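Local atomic coordinates of hydrolase (Thermococcus thioreducens, PDB entry 6IAH), a protein that is a magnesium-binding phosphatase of the haloacid dehalogenase superfamily with diverse substrate specificity, possibly acting on phosphoglycolate among others. Residues M1-V10 against L188-D199. Sequence-based numbering, arbitrary orientation.
Sequences MWIVFDVDGV and LVRGEPGVYIGD. With MG (magnesium ion), chain B.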
loop_
_atom_site.group_PDB
_atom_site.type_symbol
_atom_site.label_atom_id
_atom_site.label_comp_id
_atom_site.label_asym_id
_atom_site.label_seq_id
_atom_site.Cartn_x
_atom_site.Cartn_y
_atom_site.Cartn_z
ATOM N N MET A 1 9.221 2.075 25.383
ATOM C CA MET A 1 8.109 2.653 24.622
ATOM C C MET A 1 8.208 2.078 23.215
ATOM O O MET A 1 9.323 1.894 22.698
ATOM C CB MET A 1 8.226 4.201 24.602
ATOM C CG MET A 1 8.309 4.869 25.978
ATOM S SD MET A 1 6.750 4.866 26.899
ATOM C CE MET A 1 5.781 5.945 25.831
ATOM N N TRP A 2 7.055 1.819 22.587
ATOM C CA TRP A 2 6.991 1.321 21.197
ATOM C C TRP A 2 7.013 2.484 20.236
ATOM O O TRP A 2 6.350 3.456 20.484
ATOM C CB TRP A 2 5.708 0.566 20.966
ATOM C CG TRP A 2 5.728 -0.894 21.437
ATOM C CD1 TRP A 2 5.346 -1.335 22.637
ATOM C CD2 TRP A 2 6.124 -2.058 20.687
ATOM N NE1 TRP A 2 5.463 -2.691 22.709
ATOM C CE2 TRP A 2 5.969 -3.166 21.531
ATOM C CE3 TRP A 2 6.595 -2.275 19.399
ATOM C CZ2 TRP A 2 6.240 -4.463 21.107
ATOM C CZ3 TRP A 2 6.821 -3.549 18.966
ATOM C CH2 TRP A 2 6.669 -4.641 19.812
ATOM N N ILE A 3 7.780 2.363 19.171
ATOM C CA ILE A 3 7.578 3.179 17.977
ATOM C C ILE A 3 7.179 2.178 16.840
ATOM O O ILE A 3 7.953 1.328 16.434
ATOM C CB ILE A 3 8.804 3.993 17.611
ATOM C CG1 ILE A 3 9.226 4.929 18.773
ATOM C CG2 ILE A 3 8.583 4.777 16.333
ATOM C CD1 ILE A 3 10.528 5.622 18.545
ATOM N N VAL A 4 5.954 2.322 16.366
ATOM C CA VAL A 4 5.355 1.477 15.347
ATOM C C VAL A 4 5.152 2.304 14.103
ATOM O O VAL A 4 4.682 3.437 14.185
ATOM C CB VAL A 4 4.085 0.869 15.814
ATOM C CG1 VAL A 4 3.629 -0.239 14.854
ATOM C CG2 VAL A 4 4.301 0.221 17.192
ATOM N N PHE A 5 5.515 1.728 12.977
ATOM C CA PHE A 5 5.480 2.454 11.686
ATOM C C PHE A 5 4.514 1.758 10.704
ATOM O O PHE A 5 4.374 0.517 10.641
ATOM C CB PHE A 5 6.859 2.436 10.997
ATOM C CG PHE A 5 8.003 2.808 11.860
ATOM C CD1 PHE A 5 8.365 4.140 11.997
ATOM C CD2 PHE A 5 8.792 1.799 12.475
ATOM C CE1 PHE A 5 9.451 4.485 12.777
ATOM C CE2 PHE A 5 9.878 2.138 13.255
ATOM C CZ PHE A 5 10.225 3.501 13.387
ATOM N N ASP A 6 3.861 2.584 9.910
ATOM C CA ASP A 6 3.413 2.212 8.573
ATOM C C ASP A 6 4.668 2.107 7.692
ATOM O O ASP A 6 5.709 2.689 8.011
ATOM C CB ASP A 6 2.456 3.307 8.036
ATOM C CG ASP A 6 1.879 2.998 6.631
ATOM O OD1 ASP A 6 1.547 1.839 6.312
ATOM O OD2 ASP A 6 1.770 3.960 5.851
ATOM N N VAL A 7 4.571 1.382 6.586
ATOM C CA VAL A 7 5.679 1.283 5.643
ATOM C C VAL A 7 5.473 2.298 4.529
ATOM O O VAL A 7 6.270 3.215 4.401
ATOM C CB VAL A 7 5.821 -0.125 5.108
ATOM C CG1 VAL A 7 6.919 -0.244 4.072
ATOM C CG2 VAL A 7 6.094 -1.081 6.236
ATOM N N ASP A 8 4.421 2.157 3.753
ATOM C CA ASP A 8 4.290 2.953 2.490
ATOM C C ASP A 8 3.904 4.399 2.784
ATOM O O ASP A 8 2.876 4.646 3.381
ATOM C CB ASP A 8 3.230 2.306 1.564
ATOM C CG ASP A 8 3.660 0.906 1.004
ATOM O OD1 ASP A 8 4.790 0.408 1.238
ATOM O OD2 ASP A 8 2.841 0.294 0.273
ATOM N N GLY A 9 4.711 5.351 2.329
ATOM C CA GLY A 9 4.513 6.759 2.580
ATOM C C GLY A 9 5.207 7.223 3.871
ATOM O O GLY A 9 5.180 8.428 4.147
ATOM N N VAL A 10 5.765 6.292 4.681
ATOM C CA VAL A 10 6.446 6.622 5.933
ATOM C C VAL A 10 7.904 6.148 5.855
ATOM O O VAL A 10 8.823 6.976 5.874
ATOM C CB VAL A 10 5.733 5.984 7.155
ATOM C CG1 VAL A 10 6.560 6.138 8.415
ATOM C CG2 VAL A 10 4.347 6.600 7.357
ATOM N N LEU A 188 0.736 -6.378 18.342
ATOM C CA LEU A 188 2.109 -6.005 18.575
ATOM C C LEU A 188 2.350 -5.553 20.013
ATOM O O LEU A 188 3.240 -6.065 20.675
ATOM C CB LEU A 188 2.537 -4.859 17.659
ATOM C CG LEU A 188 3.158 -5.120 16.310
ATOM C CD1 LEU A 188 3.778 -3.814 15.856
ATOM C CD2 LEU A 188 4.173 -6.255 16.407
ATOM N N VAL A 189 1.607 -4.529 20.447
ATOM C CA VAL A 189 1.964 -3.794 21.656
ATOM C C VAL A 189 1.339 -4.370 22.930
ATOM O O VAL A 189 1.858 -4.132 23.989
ATOM C CB VAL A 189 1.746 -2.286 21.537
ATOM C CG1 VAL A 189 2.453 -1.741 20.287
ATOM C CG2 VAL A 189 0.254 -1.881 21.498
ATOM N N ARG A 190 0.233 -5.102 22.827
ATOM C CA ARG A 190 -0.428 -5.706 23.987
ATOM C C ARG A 190 -0.630 -4.734 25.207
ATOM O O ARG A 190 -0.330 -5.057 26.327
ATOM C CB ARG A 190 0.367 -6.938 24.384
ATOM C CG ARG A 190 0.544 -7.966 23.277
ATOM C CD ARG A 190 -0.761 -8.677 22.936
ATOM N NE ARG A 190 -0.656 -9.541 21.748
ATOM C CZ ARG A 190 -0.446 -10.864 21.741
ATOM N NH1 ARG A 190 -0.276 -11.550 22.869
ATOM N NH2 ARG A 190 -0.393 -11.516 20.580
ATOM N N GLY A 191 -1.075 -3.520 24.923
ATOM C CA GLY A 191 -1.346 -2.509 25.936
ATOM C C GLY A 191 -0.173 -1.684 26.444
ATOM O O GLY A 191 -0.353 -0.867 27.314
ATOM N N GLU A 192 1.024 -1.905 25.932
ATOM C CA GLU A 192 2.172 -1.148 26.334
ATOM C C GLU A 192 2.104 0.153 25.530
ATOM O O GLU A 192 1.538 0.186 24.414
ATOM C CB GLU A 192 3.490 -1.849 26.023
ATOM C CG GLU A 192 3.660 -3.232 26.637
ATOM C CD GLU A 192 4.779 -4.023 25.986
ATOM O OE1 GLU A 192 5.620 -3.456 25.250
ATOM O OE2 GLU A 192 4.821 -5.245 26.194
ATOM N N PRO A 193 2.691 1.207 26.087
ATOM C CA PRO A 193 2.558 2.507 25.472
ATOM C C PRO A 193 3.404 2.675 24.267
ATOM O O PRO A 193 4.411 2.020 24.110
ATOM C CB PRO A 193 3.066 3.456 26.529
ATOM C CG PRO A 193 3.099 2.645 27.787
ATOM C CD PRO A 193 3.432 1.289 27.353
ATOM N N GLY A 194 3.050 3.658 23.484
ATOM C CA GLY A 194 3.809 3.915 22.277
ATOM C C GLY A 194 3.155 4.900 21.370
ATOM O O GLY A 194 2.161 5.574 21.727
ATOM N N VAL A 195 3.729 4.956 20.166
ATOM C CA VAL A 195 3.250 5.812 19.110
ATOM C C VAL A 195 3.227 5.045 17.763
ATOM O O VAL A 195 4.103 4.194 17.521
ATOM C CB VAL A 195 4.115 7.083 19.009
ATOM C CG1 VAL A 195 5.589 6.778 18.775
ATOM C CG2 VAL A 195 3.573 8.068 17.953
ATOM N N TYR A 196 2.234 5.377 16.914
ATOM C CA TYR A 196 2.148 4.882 15.559
ATOM C C TYR A 196 2.430 6.044 14.648
ATOM O O TYR A 196 1.821 7.075 14.810
ATOM C CB TYR A 196 0.769 4.307 15.231
ATOM C CG TYR A 196 0.736 3.551 13.921
ATOM C CD1 TYR A 196 1.312 2.281 13.799
ATOM C CD2 TYR A 196 0.170 4.110 12.767
ATOM C CE1 TYR A 196 1.308 1.609 12.574
ATOM C CE2 TYR A 196 0.138 3.433 11.548
ATOM C CZ TYR A 196 0.722 2.197 11.439
ATOM O OH TYR A 196 0.726 1.544 10.213
ATOM N N ILE A 197 3.298 5.825 13.664
ATOM C CA ILE A 197 3.648 6.847 12.613
ATOM C C ILE A 197 3.011 6.449 11.291
ATOM O O ILE A 197 3.383 5.406 10.743
ATOM C CB ILE A 197 5.170 6.926 12.415
ATOM C CG1 ILE A 197 5.956 6.888 13.735
ATOM C CG2 ILE A 197 5.529 8.130 11.526
ATOM C CD1 ILE A 197 5.500 7.862 14.777
ATOM N N GLY A 198 2.042 7.272 10.803
ATOM C CA GLY A 198 1.284 7.015 9.587
ATOM C C GLY A 198 1.451 8.218 8.645
ATOM O O GLY A 198 2.033 9.206 9.032
ATOM N N ASP A 199 0.993 8.032 7.424
ATOM C CA ASP A 199 0.903 9.123 6.403
ATOM C C ASP A 199 -0.558 9.416 5.971
ATOM O O ASP A 199 -0.775 10.352 5.286
ATOM C CB ASP A 199 1.789 8.775 5.219
ATOM C CG ASP A 199 1.299 7.576 4.421
ATOM O OD1 ASP A 199 1.082 6.449 4.966
ATOM O OD2 ASP A 199 1.145 7.732 3.196
HETATM MG MG MG B . 0.919 4.554 4.240
HETATM O O HOH W 1 0.551 2.697 3.598
HETATM O O HOH W 2 0.399 5.318 2.474
HETATM O O HOH W 3 -0.955 4.670 5.202
#
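Strands 2-5 and 194-198 pair in parallel inside the central sheet, W2 beside G194 and F5 beside I197, and end together at a magnesium ion. Backbone hydrogen bonds join the pair, from W2 N to P193 O at one end to D6 N and I197 O (3.0 Å) at the other. At the N-terminal end of the strands the W2 indole packs against the end of helix 183-189 and the type I' turn V189-E192 that leads on to strand 194-198. V189 CG1 sits over the five-membered ring, 3.6 Å from its centroid, in a CH-pi contact, while NE1 gives a bent hydrogen bond to E192 OE1 (2.7 Å, 140°), reaching the carboxylate from above its plane. With an alanine here, E192 would probably lose its donor and V189 the ring it rests on. The parallel sheet is the Rossmann-like core of the HAD fold, and its DxD motif, D6 and D8, follows the first strand. Further along, V4 CG1 meets the edge of the Y196 ring at CD1 (3.6 Å), and Y196 OH bonds to V149 O and K179. With CG anti to the backbone N (chi1 -178°), D6 offers OD2 to magnesium at 1.9 Å; D8 O, D199 OD1 (2.0 Å) and three waters complete six ligands. K179 forms a salt bridge with the other D6 oxygen, OD1.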